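Long-range contacts in uncharacterized protein (Streptococcus mutans, PDB 3L7Y), which probably acts as a magnesium-dependent phosphatase of the haloacid dehalogenase superfamily, although its physiological substrate is unknown: residues V39-M44 against R73-S78; N58-I63 against G291-I296; K184-V189 against F217-I222; R209-A214 against D221-G226. One frame throughout, in Å; residues are numbered along the deposited sequence.

Interaction 1: residues V39-M44 against R73-S78; sequences VIATDM and RFVVAS. With MG (magnesium ion), chain B.
Ile-40 and Thr-42 alternate with Val-75 and Ala-77 in the hydrogen bonding that pairs strands 39-42 and 73-77 in parallel, their axes 4.6 Å apart and 19° from aligned. Four backbone bonds cross the gap, the shortest from Val-75 N to Ile-40 O at 2.7 Å. These are adjacent strands of the Rossmann-like core sheet of a haloacid dehalogenase-type hydrolase, and the DMDGT sequence at the end of the first is the family's metal-binding signature. The chain between them holds helix 57-69, giving a beta-alpha-beta connection.

Side chains alternate between two faces. On that of Val-39, Ala-41 and Val-75, small branches meet, Ala-41 CB lying 4.0 Å from Val-75 CB, and helix 229-239 packs over them. On the other, the Phe-74 ring leans back over its neighbour strand because CG is anti to the backbone N (chi1 -171°); CD1 and CE1 lie near Ile-40 CG2, and CZ is 3.7 Å from Thr-42 CG2. Thr-42 OG1 turns the other way and donates to Asp-43 O, in the carbonyl plane on a lone pair.

Further on, Met-44 CG, placed beside its backbone N (chi1 -73°), comes to 3.5 Å from Val-76 CG1; the later bends bring SD near that methyl. Asp-43 CA-H points almost straight at Ala-77 O (3.2 Å), while its carboxylate splits its duties: OD1 forms a salt bridge with Lys-229, which also bonds to Ala-77 O, and OD2 accepts a hydrogen bond from Thr-47. Asp-45 and Asp-252 join four waters in completing the magnesium site, where Asp-43 OD2 lies 2.4 Å from the metal.

Interaction 2: residues N58-I63 against G291-I296; sequences NRFQRI and GVLDVI
Leu-293 is the apolar centre of this helix-helix contact, met by three residues of 58-63. Its CB lies 3.8 Å from Ile-63 CD1, its CD2 is 4.0 Å from Phe-60 CD1, and its CD1 rests against the methylenes of Arg-59. The CD2 methyl comes to the Phe-60 ring at its edge, in the ring plane, and the two side chains cross at about a right angle. One turn further on, the CG2 methyls of Ile-63 and Ile-296 close to 3.5 Å. Both CG2 branches stand anti to their backbone N, with the longer CG1 arm beside that N; in Ile-63 this arm carries CD1 back to Leu-293, so one side chain bridges two successive positions of the opposite helix.

The segments run broadly the same way, at 34° to each other, with axes 10.7 Å apart. They belong to helices 57-69 and 291-301, which pack beside one another on one side of the haloacid dehalogenase-type core sheet. Phe-60 makes edge-to-face contacts with Phe-48 and with Phe-74 of that sheet.

The polar part of the contact is made by Arg-59 and Asp-294, both partly exposed. Arg-59 is extended from CG to NE and slides past Leu-293 in the opposite direction, which lays one face of its guanidinium against the opposing backbone: Leu-293 C is 4.0 Å above the plane, displaced from the centre of the group toward its edge. No hydrogen bond joins the segments here. Arg-59 NE instead forms a salt bridge with Asp-297, whose other carboxylate oxygen pairs with Arg-62. Asp-294 OD2 remains 4.4 Å from Arg-59 NH2, beyond salt-bridge range.

Interaction 3: residues K184-V189 against F217-I222; sequences KLTLQV and FGYIDI
Leu-185 and Leu-187 pair with Ile-222 and Ile-220 as the hydrogen-bonded pairs of two antiparallel strands in the six-stranded sheet of the cap domain, the module that sits over the core in haloacid dehalogenase relatives of this type. The strand axes approach to 4.6 Å, with directions 159° apart, and Leu-187 N to Ile-220 O is the shortest backbone bond at 2.7 Å.

The tightly packed side is the one carrying the leucines and isoleucines. Leu-187 CG is 3.9 Å from Ile-222 CD1, the two side chains crossing obliquely, and Val-189 CG2 reaches Ile-220 CD1 at about a right angle. Helices 120-133 and 194-202 cover this side, with Ile-127 and Ile-130 on the leucines and Ile-201 on Ile-222.

The opposite face is polar and looser toward Gln-188 and Tyr-219, both partly exposed. These lie side by side with amide and ring planes 47° apart; Gln-188 CG comes within 3.7 Å of Tyr-219 CE2, while the link from NE2 to the phenol oxygen is weak and its geometry uncertain. At the other end of this face the side chains are buried. Lys-184 passes its aliphatic chain across Asp-221, CE lying 3.6 Å from OD2, and takes NZ on to a salt bridge with Glu-101; Asn-102 bonds to Asp-221 OD2. Thus core residues grip both charged groups. Asp-221 OD1 is held from the cap side: the Thr-186 hydroxyl, placed beside its own backbone N, donates to OD1 at 2.9 Å from 40° above the carboxylate plane.

Interaction 4: residues R209-A214 against D221-G226; sequences RLVGTA and DIITKG
Val-211 and Thr-213 exchange paired backbone bonds with Ile-223 and Asp-221 across antiparallel strands whose axes come within 4.5 Å but whose directions differ by 137°, a strong twist, and the 2.8 Å bond from Ile-223 N to Val-211 O is bent to 149° at the hydrogen.

On the face of these paired residues, the Val-211 and Ile-223 side chains lie side by side and point the same way, with their CG1 atoms 3.9 Å apart. Ile-223 CG1 sits between its backbone N and carbonyl carbon, an orientation that brings it up to the carbonyl oxygen of the neighbouring strand, 3.3 Å from Val-211 O. The Thr-213 methyl CG2 meets Asp-221 CB at 3.9 Å.

The two strands form a beta hairpin, 210-214 with 219-224, in which 210-214 is the outermost strand of the cap-domain sheet within the chain. On the other face Gly-212 contributes no side chain beside Ile-222, and Leu-210 CB touches Ile-222 CG2; Leu-210 also packs on Ile-126 of helix 120-133.

At the open end of the hairpin, Arg-209 O receives Lys-225 N at 2.7 Å, the donor standing 50° out of the carbonyl plane. Water 5 donates to this same oxygen and to Thr-224 OG1, bridging the two chains. The exposed lysine runs its CG past Val-211 CB at 3.9 Å before its chain leads away, whereas the Arg-209 side chain turns off to a salt bridge between NH1 and Asp-122.

Overall arrangement
Interactions 1 and 2 belong to the core domain, 3 and 4 to the cap, on opposite sides of the chain's centre. Interaction 1 joins two strands of the eight-stranded sheet; interaction 2, centred 12 Å away, packs helices against that sheet, with Val-292 on Thr-42. Interactions 3 and 4, centred 10 Å apart, share strand 219-224, which lies between 182-188 and 210-214. Along the chain, cap strands 138-143 to 219-224 come between core strands 111-115 and 247-251, so the cap is an insertion. Interactions 1 and 3 come within about 6 Å at their nearest atoms, and the Asp-221 side chain is about 9 Å from the magnesium ion, consistent with an active site at the domain interface.

Interaction 1: residues V39-M44 against R73-S78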
loop_
_atom_site.group_PDB
_atom_site.type_symbol
_atom_site.label_atom_id
_atom_site.label_comp_id
_atom_site.label_asym_id
_atom_site.label_seq_id
_atom_site.Cartn_x
_atom_site.Cartn_y
_atom_site.Cartn_z
ATOM N N VAL A 39 -12.961 -2.036 13.285
ATOM C CA VAL A 39 -12.270 -1.428 12.156
ATOM C C VAL A 39 -12.127 -2.441 11.037
ATOM O O VAL A 39 -11.876 -3.627 11.283
ATOM C CB VAL A 39 -10.936 -0.709 12.556
ATOM C CG1 VAL A 39 -10.531 -1.031 13.983
ATOM C CG2 VAL A 39 -9.821 -0.963 11.541
ATOM N N ILE A 40 -12.379 -1.977 9.817
ATOM C CA ILE A 40 -12.271 -2.798 8.624
ATOM C C ILE A 40 -11.221 -2.144 7.734
ATOM O O ILE A 40 -11.342 -0.971 7.382
ATOM C CB ILE A 40 -13.598 -2.849 7.861
ATOM C CG1 ILE A 40 -14.712 -3.457 8.727
ATOM C CG2 ILE A 40 -13.442 -3.629 6.540
ATOM C CD1 ILE A 40 -16.049 -3.509 8.026
ATOM N N ALA A 41 -10.194 -2.900 7.373
ATOM C CA ALA A 41 -9.081 -2.361 6.602
ATOM C C ALA A 41 -8.925 -3.162 5.341
ATOM O O ALA A 41 -8.912 -4.381 5.379
ATOM C CB ALA A 41 -7.784 -2.422 7.428
ATOM N N THR A 42 -8.808 -2.493 4.209
ATOM C CA THR A 42 -8.630 -3.239 2.978
ATOM C C THR A 42 -7.519 -2.731 2.082
ATOM O O THR A 42 -7.351 -1.521 1.867
ATOM C CB THR A 42 -9.910 -3.269 2.150
ATOM O OG1 THR A 42 -9.733 -4.157 1.043
ATOM C CG2 THR A 42 -10.226 -1.877 1.626
ATOM N N ASP A 43 -6.773 -3.676 1.533
ATOM C CA ASP A 43 -5.896 -3.373 0.419
ATOM C C ASP A 43 -6.754 -2.917 -0.772
ATOM O O ASP A 43 -7.962 -3.187 -0.802
ATOM C CB ASP A 43 -5.101 -4.613 0.061
ATOM C CG ASP A 43 -4.188 -4.386 -1.098
ATOM O OD1 ASP A 43 -3.683 -3.248 -1.234
ATOM O OD2 ASP A 43 -3.995 -5.336 -1.877
ATOM N N MET A 44 -6.143 -2.232 -1.744
ATOM C CA MET A 44 -6.876 -1.724 -2.910
ATOM C C MET A 44 -6.707 -2.565 -4.181
ATOM O O MET A 44 -7.578 -3.371 -4.528
ATOM C CB MET A 44 -6.501 -0.261 -3.180
ATOM C CG MET A 44 -7.097 0.696 -2.173
ATOM S SD MET A 44 -8.889 0.747 -2.323
ATOM C CE MET A 44 -9.054 1.670 -3.854
ATOM N N ARG A 73 -15.174 1.665 11.790
ATOM C CA ARG A 73 -14.230 2.460 11.009
ATOM C C ARG A 73 -13.776 1.755 9.731
ATOM O O ARG A 73 -13.581 0.543 9.722
ATOM C CB ARG A 73 -13.011 2.814 11.862
ATOM C CG ARG A 73 -13.015 4.230 12.409
ATOM C CD ARG A 73 -13.562 4.318 13.816
ATOM N NE ARG A 73 -12.904 5.389 14.569
ATOM C CZ ARG A 73 -13.193 5.706 15.828
ATOM N NH1 ARG A 73 -14.136 5.040 16.483
ATOM N NH2 ARG A 73 -12.538 6.689 16.432
ATOM N N PHE A 74 -13.626 2.513 8.647
ATOM C CA PHE A 74 -13.196 1.925 7.384
ATOM C C PHE A 74 -11.867 2.513 6.935
ATOM O O PHE A 74 -11.728 3.731 6.803
ATOM C CB PHE A 74 -14.258 2.077 6.283
ATOM C CG PHE A 74 -13.940 1.302 5.026
ATOM C CD1 PHE A 74 -14.346 -0.019 4.881
ATOM C CD2 PHE A 74 -13.209 1.891 3.996
ATOM C CE1 PHE A 74 -14.035 -0.731 3.726
ATOM C CE2 PHE A 74 -12.899 1.185 2.835
ATOM C CZ PHE A 74 -13.307 -0.129 2.704
ATOM N N VAL A 75 -10.902 1.631 6.709
ATOM C CA VAL A 75 -9.528 2.029 6.419
ATOM C C VAL A 75 -9.070 1.497 5.063
ATOM O O VAL A 75 -9.126 0.299 4.801
ATOM C CB VAL A 75 -8.568 1.511 7.521
ATOM C CG1 VAL A 75 -7.125 1.866 7.205
ATOM C CG2 VAL A 75 -8.984 2.041 8.899
ATOM N N VAL A 76 -8.631 2.400 4.197
ATOM C CA VAL A 76 -8.010 2.028 2.944
ATOM C C VAL A 76 -6.495 1.902 3.181
ATOM O O VAL A 76 -5.860 2.863 3.591
ATOM C CB VAL A 76 -8.316 3.101 1.876
ATOM C CG1 VAL A 76 -7.575 2.828 0.588
ATOM C CG2 VAL A 76 -9.819 3.183 1.634
ATOM N N ALA A 77 -5.929 0.712 2.965
ATOM C CA ALA A 77 -4.516 0.458 3.277
ATOM C C ALA A 77 -3.742 -0.018 2.050
ATOM O O ALA A 77 -3.873 -1.168 1.635
ATOM C CB ALA A 77 -4.388 -0.555 4.422
ATOM N N SER A 78 -2.924 0.863 1.476
ATOM C CA SER A 78 -2.336 0.590 0.170
ATOM C C SER A 78 -0.887 1.089 0.068
ATOM O O SER A 78 -0.473 1.994 0.793
ATOM C CB SER A 78 -3.214 1.228 -0.922
ATOM O OG SER A 78 -2.648 1.104 -2.222
HETATM MG MG MG B . -2.555 -5.711 -3.812
HETATM O O HOH W 1 -1.871 -3.242 -4.029
HETATM O O HOH W 2 -0.196 -5.837 -4.605
HETATM O O HOH W 3 -1.096 -5.673 -1.830
HETATM O O HOH W 4 -2.133 -7.020 -5.873
#

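Interaction 2: residues N58-I63 against G291-I296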
loop_
_atom_site.group_PDB
_atom_site.type_symbol
_atom_site.label_atom_id
_atom_site.label_comp_id
_atom_site.label_asym_id
_atom_site.label_seq_id
_atom_site.Cartn_x
_atom_site.Cartn_y
_atom_site.Cartn_z
ATOM N N ASN A 58 -22.047 1.801 -5.879
ATOM C CA ASN A 58 -23.343 1.825 -5.213
ATOM C C ASN A 58 -23.374 0.908 -3.994
ATOM O O ASN A 58 -23.768 1.324 -2.903
ATOM C CB ASN A 58 -24.460 1.446 -6.190
ATOM C CG ASN A 58 -24.684 2.500 -7.263
ATOM O OD1 ASN A 58 -24.670 3.704 -6.991
ATOM N ND2 ASN A 58 -24.904 2.047 -8.491
ATOM N N ARG A 59 -22.955 -0.340 -4.180
ATOM C CA ARG A 59 -23.008 -1.312 -3.096
ATOM C C ARG A 59 -22.132 -0.817 -1.958
ATOM O O ARG A 59 -22.504 -0.924 -0.788
ATOM C CB ARG A 59 -22.580 -2.711 -3.568
ATOM C CG ARG A 59 -22.642 -3.788 -2.491
ATOM C CD ARG A 59 -22.278 -5.173 -3.030
ATOM N NE ARG A 59 -22.524 -6.213 -2.034
ATOM C CZ ARG A 59 -22.183 -7.491 -2.173
ATOM N NH1 ARG A 59 -21.571 -7.908 -3.277
ATOM N NH2 ARG A 59 -22.453 -8.353 -1.203
ATOM N N PHE A 60 -20.975 -0.255 -2.306
ATOM C CA PHE A 60 -20.058 0.242 -1.293
ATOM C C PHE A 60 -20.638 1.394 -0.479
ATOM O O PHE A 60 -20.552 1.403 0.744
ATOM C CB PHE A 60 -18.726 0.708 -1.890
ATOM C CG PHE A 60 -17.853 1.410 -0.883
ATOM C CD1 PHE A 60 -17.227 0.690 0.127
ATOM C CD2 PHE A 60 -17.698 2.781 -0.913
ATOM C CE1 PHE A 60 -16.443 1.335 1.074
ATOM C CE2 PHE A 60 -16.914 3.431 0.027
ATOM C CZ PHE A 60 -16.288 2.706 1.025
ATOM N N GLN A 61 -21.196 2.389 -1.158
ATOM C CA GLN A 61 -21.701 3.550 -0.445
ATOM C C GLN A 61 -22.829 3.162 0.520
ATOM O O GLN A 61 -22.958 3.740 1.595
ATOM C CB GLN A 61 -22.122 4.660 -1.424
ATOM C CG GLN A 61 -20.917 5.372 -2.044
ATOM C CD GLN A 61 -21.291 6.466 -3.022
ATOM O OE1 GLN A 61 -22.060 6.242 -3.959
ATOM N NE2 GLN A 61 -20.728 7.661 -2.820
ATOM N N ARG A 62 -23.632 2.173 0.140
ATOM C CA ARG A 62 -24.698 1.695 1.010
ATOM C C ARG A 62 -24.099 0.950 2.205
ATOM O O ARG A 62 -24.581 1.056 3.334
ATOM C CB ARG A 62 -25.663 0.794 0.229
ATOM C CG ARG A 62 -27.018 0.603 0.893
ATOM C CD ARG A 62 -27.048 -0.626 1.792
ATOM N NE ARG A 62 -26.768 -1.849 1.040
ATOM C CZ ARG A 62 -26.121 -3.012 1.083
ATOM N NH1 ARG A 62 -25.766 -4.044 0.326
ATOM N NH2 ARG A 62 -25.121 -3.227 1.930
ATOM N N ILE A 63 -23.042 0.190 1.948
ATOM C CA ILE A 63 -22.319 -0.469 3.025
ATOM C C ILE A 63 -21.709 0.574 3.954
ATOM O O ILE A 63 -21.765 0.442 5.172
ATOM C CB ILE A 63 -21.248 -1.410 2.480
ATOM C CG1 ILE A 63 -21.908 -2.636 1.853
ATOM C CG2 ILE A 63 -20.301 -1.852 3.583
ATOM C CD1 ILE A 63 -20.909 -3.666 1.348
ATOM N N GLY A 291 -15.219 -9.673 -3.533
ATOM C CA GLY A 291 -14.921 -10.492 -2.373
ATOM C C GLY A 291 -14.953 -9.729 -1.064
ATOM O O GLY A 291 -15.358 -10.264 -0.029
ATOM N N VAL A 292 -14.510 -8.479 -1.099
ATOM C CA VAL A 292 -14.480 -7.654 0.102
ATOM C C VAL A 292 -15.878 -7.239 0.563
ATOM O O VAL A 292 -16.206 -7.365 1.736
ATOM C CB VAL A 292 -13.622 -6.375 -0.109
ATOM C CG1 VAL A 292 -13.839 -5.411 1.028
ATOM C CG2 VAL A 292 -12.136 -6.726 -0.231
ATOM N N LEU A 293 -16.688 -6.709 -0.350
ATOM C CA LEU A 293 -18.013 -6.215 0.024
ATOM C C LEU A 293 -18.887 -7.392 0.427
ATOM O O LEU A 293 -19.758 -7.280 1.290
ATOM C CB LEU A 293 -18.659 -5.439 -1.123
ATOM C CG LEU A 293 -17.860 -4.221 -1.611
ATOM C CD1 LEU A 293 -18.633 -3.507 -2.690
ATOM C CD2 LEU A 293 -17.534 -3.251 -0.471
ATOM N N ASP A 294 -18.635 -8.529 -0.202
ATOM C CA ASP A 294 -19.408 -9.739 0.084
ATOM C C ASP A 294 -19.242 -10.121 1.548
ATOM O O ASP A 294 -20.224 -10.383 2.252
ATOM C CB ASP A 294 -18.967 -10.877 -0.829
ATOM C CG ASP A 294 -19.557 -12.211 -0.423
ATOM O OD1 ASP A 294 -18.773 -13.175 -0.280
ATOM O OD2 ASP A 294 -20.794 -12.290 -0.235
ATOM N N VAL A 295 -17.999 -10.156 2.005
ATOM C CA VAL A 295 -17.695 -10.494 3.390
ATOM C C VAL A 295 -18.282 -9.451 4.325
ATOM O O VAL A 295 -18.831 -9.792 5.361
ATOM C CB VAL A 295 -16.174 -10.611 3.621
ATOM C CG1 VAL A 295 -15.850 -10.685 5.114
ATOM C CG2 VAL A 295 -15.627 -11.822 2.883
ATOM N N ILE A 296 -18.189 -8.179 3.949
ATOM C CA ILE A 296 -18.714 -7.116 4.793
ATOM C C ILE A 296 -20.235 -7.171 4.917
ATOM O O ILE A 296 -20.756 -7.027 6.019
ATOM C CB ILE A 296 -18.294 -5.703 4.315
ATOM C CG1 ILE A 296 -16.768 -5.568 4.278
ATOM C CG2 ILE A 296 -18.897 -4.648 5.230
ATOM C CD1 ILE A 296 -16.295 -4.253 3.590
#

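Interaction 3: residues K184-V189 against F217-I222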
loop_
_atom_site.group_PDB
_atom_site.type_symbol
_atom_site.label_atom_id
_atom_site.label_comp_id
_atom_site.label_asym_id
_atom_site.label_seq_id
_atom_site.Cartn_x
_atom_site.Cartn_y
_atom_site.Cartn_z
ATOM N N LYS A 184 8.530 6.973 0.022
ATOM C CA LYS A 184 9.034 5.665 -0.366
ATOM C C LYS A 184 9.682 5.742 -1.743
ATOM O O LYS A 184 9.568 6.759 -2.437
ATOM C CB LYS A 184 7.881 4.651 -0.404
ATOM C CG LYS A 184 7.037 4.691 -1.688
ATOM C CD LYS A 184 6.059 3.501 -1.730
ATOM C CE LYS A 184 5.257 3.436 -3.028
ATOM N NZ LYS A 184 4.363 4.612 -3.194
ATOM N N LEU A 185 10.367 4.671 -2.131
ATOM C CA LEU A 185 10.771 4.492 -3.522
ATOM C C LEU A 185 10.136 3.238 -4.089
ATOM O O LEU A 185 9.713 2.360 -3.347
ATOM C CB LEU A 185 12.287 4.349 -3.670
ATOM C CG LEU A 185 13.237 5.151 -2.778
ATOM C CD1 LEU A 185 14.641 5.019 -3.341
ATOM C CD2 LEU A 185 12.806 6.596 -2.712
ATOM N N THR A 186 10.115 3.127 -5.408
ATOM C CA THR A 186 9.621 1.908 -6.024
ATOM C C THR A 186 10.589 1.409 -7.083
ATOM O O THR A 186 11.087 2.182 -7.902
ATOM C CB THR A 186 8.211 2.099 -6.626
ATOM O OG1 THR A 186 7.280 2.434 -5.582
ATOM C CG2 THR A 186 7.752 0.819 -7.317
ATOM N N LEU A 187 10.883 0.116 -7.047
ATOM C CA LEU A 187 11.677 -0.482 -8.098
ATOM C C LEU A 187 10.777 -1.312 -8.993
ATOM O O LEU A 187 9.964 -2.100 -8.505
ATOM C CB LEU A 187 12.777 -1.364 -7.520
ATOM C CG LEU A 187 13.775 -0.743 -6.541
ATOM C CD1 LEU A 187 14.922 -1.703 -6.322
ATOM C CD2 LEU A 187 14.279 0.589 -7.079
ATOM N N GLN A 188 10.922 -1.142 -10.301
ATOM C CA GLN A 188 10.276 -2.062 -11.225
ATOM C C GLN A 188 11.322 -3.049 -11.693
ATOM O O GLN A 188 12.371 -2.659 -12.229
ATOM C CB GLN A 188 9.642 -1.338 -12.415
ATOM C CG GLN A 188 8.738 -2.253 -13.241
ATOM C CD GLN A 188 8.533 -1.738 -14.646
ATOM O OE1 GLN A 188 9.491 -1.466 -15.363
ATOM N NE2 GLN A 188 7.279 -1.601 -15.048
ATOM N N VAL A 189 11.043 -4.327 -11.469
ATOM C CA VAL A 189 12.040 -5.368 -11.633
ATOM C C VAL A 189 11.355 -6.600 -12.184
ATOM O O VAL A 189 10.131 -6.705 -12.126
ATOM C CB VAL A 189 12.653 -5.734 -10.275
ATOM C CG1 VAL A 189 13.273 -4.507 -9.622
ATOM C CG2 VAL A 189 11.597 -6.316 -9.367
ATOM N N PHE A 217 3.326 -7.750 -8.625
ATOM C CA PHE A 217 4.102 -8.540 -9.575
ATOM C C PHE A 217 5.069 -7.634 -10.334
ATOM O O PHE A 217 4.656 -6.728 -11.062
ATOM C CB PHE A 217 3.173 -9.287 -10.542
ATOM C CG PHE A 217 3.880 -10.297 -11.403
ATOM C CD1 PHE A 217 4.318 -9.960 -12.678
ATOM C CD2 PHE A 217 4.111 -11.581 -10.938
ATOM C CE1 PHE A 217 4.975 -10.889 -13.475
ATOM C CE2 PHE A 217 4.766 -12.519 -11.730
ATOM C CZ PHE A 217 5.197 -12.173 -13.000
ATOM N N GLY A 218 6.362 -7.861 -10.136
ATOM C CA GLY A 218 7.376 -7.033 -10.759
ATOM C C GLY A 218 7.632 -5.705 -10.062
ATOM O O GLY A 218 8.216 -4.801 -10.661
ATOM N N TYR A 219 7.221 -5.579 -8.801
ATOM C CA TYR A 219 7.431 -4.332 -8.046
ATOM C C TYR A 219 7.978 -4.538 -6.630
ATOM O O TYR A 219 7.599 -5.480 -5.930
ATOM C CB TYR A 219 6.140 -3.501 -7.981
ATOM C CG TYR A 219 5.706 -2.952 -9.317
ATOM C CD1 TYR A 219 4.729 -3.598 -10.070
ATOM C CD2 TYR A 219 6.283 -1.797 -9.835
ATOM C CE1 TYR A 219 4.333 -3.103 -11.296
ATOM C CE2 TYR A 219 5.894 -1.292 -11.064
ATOM C CZ TYR A 219 4.917 -1.952 -11.785
ATOM O OH TYR A 219 4.526 -1.465 -13.002
ATOM N N ILE A 220 8.883 -3.649 -6.219
ATOM C CA ILE A 220 9.372 -3.619 -4.846
ATOM C C ILE A 220 9.262 -2.192 -4.328
ATOM O O ILE A 220 9.804 -1.263 -4.935
ATOM C CB ILE A 220 10.855 -4.001 -4.764
ATOM C CG1 ILE A 220 11.089 -5.458 -5.157
ATOM C CG2 ILE A 220 11.396 -3.725 -3.368
ATOM C CD1 ILE A 220 12.549 -5.739 -5.524
ATOM N N ASP A 221 8.567 -2.014 -3.215
ATOM C CA ASP A 221 8.548 -0.722 -2.553
ATOM C C ASP A 221 9.667 -0.747 -1.539
ATOM O O ASP A 221 9.802 -1.710 -0.783
ATOM C CB ASP A 221 7.211 -0.487 -1.846
ATOM C CG ASP A 221 6.117 -0.097 -2.803
ATOM O OD1 ASP A 221 6.442 0.171 -3.985
ATOM O OD2 ASP A 221 4.940 -0.056 -2.385
ATOM N N ILE A 222 10.483 0.294 -1.551
ATOM C CA ILE A 222 11.516 0.465 -0.549
ATOM C C ILE A 222 10.972 1.437 0.474
ATOM O O ILE A 222 10.909 2.637 0.238
ATOM C CB ILE A 222 12.836 0.988 -1.164
ATOM C CG1 ILE A 222 13.361 -0.012 -2.205
ATOM C CG2 ILE A 222 13.861 1.247 -0.065
ATOM C CD1 ILE A 222 14.644 0.400 -2.889
#

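Interaction 4: residues R209-A214 against D221-G226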
loop_
_atom_site.group_PDB
_atom_site.type_symbol
_atom_site.label_atom_id
_atom_site.label_comp_id
_atom_site.label_asym_id
_atom_site.label_seq_id
_atom_site.Cartn_x
_atom_site.Cartn_y
_atom_site.Cartn_z
ATOM N N ARG A 209 17.244 1.441 8.231
ATOM C CA ARG A 209 16.339 2.506 7.816
ATOM C C ARG A 209 15.438 2.093 6.652
ATOM O O ARG A 209 14.281 2.489 6.604
ATOM C CB ARG A 209 17.138 3.741 7.395
ATOM C CG ARG A 209 18.134 4.230 8.433
ATOM C CD ARG A 209 17.497 5.238 9.367
ATOM N NE ARG A 209 18.446 5.696 10.375
ATOM C CZ ARG A 209 19.409 6.584 10.141
ATOM N NH1 ARG A 209 19.548 7.109 8.931
ATOM N NH2 ARG A 209 20.232 6.947 11.117
ATOM N N LEU A 210 15.978 1.332 5.698
ATOM C CA LEU A 210 15.252 1.032 4.460
ATOM C C LEU A 210 15.106 -0.454 4.199
ATOM O O LEU A 210 16.058 -1.219 4.340
ATOM C CB LEU A 210 15.936 1.689 3.251
ATOM C CG LEU A 210 16.170 3.209 3.283
ATOM C CD1 LEU A 210 16.953 3.652 2.044
ATOM C CD2 LEU A 210 14.845 3.970 3.412
ATOM N N VAL A 211 13.909 -0.857 3.787
ATOM C CA VAL A 211 13.653 -2.248 3.498
ATOM C C VAL A 211 12.666 -2.381 2.344
ATOM O O VAL A 211 11.773 -1.550 2.177
ATOM C CB VAL A 211 13.128 -2.989 4.769
ATOM C CG1 VAL A 211 11.639 -2.716 4.969
ATOM C CG2 VAL A 211 13.408 -4.490 4.686
ATOM N N GLY A 212 12.847 -3.416 1.533
ATOM C CA GLY A 212 11.952 -3.674 0.420
ATOM C C GLY A 212 10.784 -4.550 0.839
ATOM O O GLY A 212 10.901 -5.402 1.734
ATOM N N THR A 213 9.642 -4.338 0.197
ATOM C CA THR A 213 8.492 -5.188 0.432
ATOM C C THR A 213 7.836 -5.376 -0.924
ATOM O O THR A 213 7.652 -4.409 -1.651
ATOM C CB THR A 213 7.516 -4.538 1.435
ATOM O OG1 THR A 213 6.426 -5.433 1.723
ATOM C CG2 THR A 213 6.971 -3.206 0.879
ATOM N N ALA A 214 7.514 -6.614 -1.289
ATOM C CA ALA A 214 6.825 -6.856 -2.553
ATOM C C ALA A 214 5.446 -6.200 -2.543
ATOM O O ALA A 214 4.565 -6.580 -1.759
ATOM C CB ALA A 214 6.709 -8.352 -2.834
ATOM N N ASP A 221 8.567 -2.014 -3.215
ATOM C CA ASP A 221 8.548 -0.722 -2.553
ATOM C C ASP A 221 9.667 -0.747 -1.539
ATOM O O ASP A 221 9.802 -1.710 -0.783
ATOM C CB ASP A 221 7.211 -0.487 -1.846
ATOM C CG ASP A 221 6.117 -0.097 -2.803
ATOM O OD1 ASP A 221 6.442 0.171 -3.985
ATOM O OD2 ASP A 221 4.940 -0.056 -2.385
ATOM N N ILE A 222 10.483 0.294 -1.551
ATOM C CA ILE A 222 11.516 0.465 -0.549
ATOM C C ILE A 222 10.972 1.437 0.474
ATOM O O ILE A 222 10.909 2.637 0.238
ATOM C CB ILE A 222 12.836 0.988 -1.164
ATOM C CG1 ILE A 222 13.361 -0.012 -2.205
ATOM C CG2 ILE A 222 13.861 1.247 -0.065
ATOM C CD1 ILE A 222 14.644 0.400 -2.889
ATOM N N ILE A 223 10.543 0.903 1.605
ATOM C CA ILE A 223 9.924 1.715 2.625
ATOM C C ILE A 223 10.861 1.902 3.800
ATOM O O ILE A 223 11.847 1.186 3.928
ATOM C CB ILE A 223 8.636 1.040 3.158
ATOM C CG1 ILE A 223 8.899 -0.443 3.446
ATOM C CG2 ILE A 223 7.499 1.215 2.157
ATOM C CD1 ILE A 223 7.931 -1.081 4.480
ATOM N N THR A 224 10.524 2.865 4.650
ATOM C CA THR A 224 11.165 3.022 5.942
ATOM C C THR A 224 10.924 1.744 6.736
ATOM O O THR A 224 9.768 1.340 6.971
ATOM C CB THR A 224 10.578 4.227 6.693
ATOM O OG1 THR A 224 10.950 5.438 6.013
ATOM C CG2 THR A 224 11.067 4.268 8.150
ATOM N N LYS A 225 12.009 1.100 7.143
ATOM C CA LYS A 225 11.910 -0.186 7.828
ATOM C C LYS A 225 10.925 -0.138 8.992
ATOM O O LYS A 225 10.991 0.748 9.847
ATOM C CB LYS A 225 13.283 -0.656 8.318
ATOM C CG LYS A 225 13.370 -2.165 8.605
ATOM C CD LYS A 225 14.483 -2.466 9.606
ATOM C CE LYS A 225 15.072 -3.858 9.429
ATOM N NZ LYS A 225 14.077 -4.952 9.453
ATOM N N GLY A 226 10.013 -1.102 9.024
ATOM C CA GLY A 226 9.043 -1.178 10.099
ATOM C C GLY A 226 7.742 -0.445 9.834
ATOM O O GLY A 226 6.750 -0.673 10.527
HETATM O O HOH W 5 13.663 5.341 6.578
#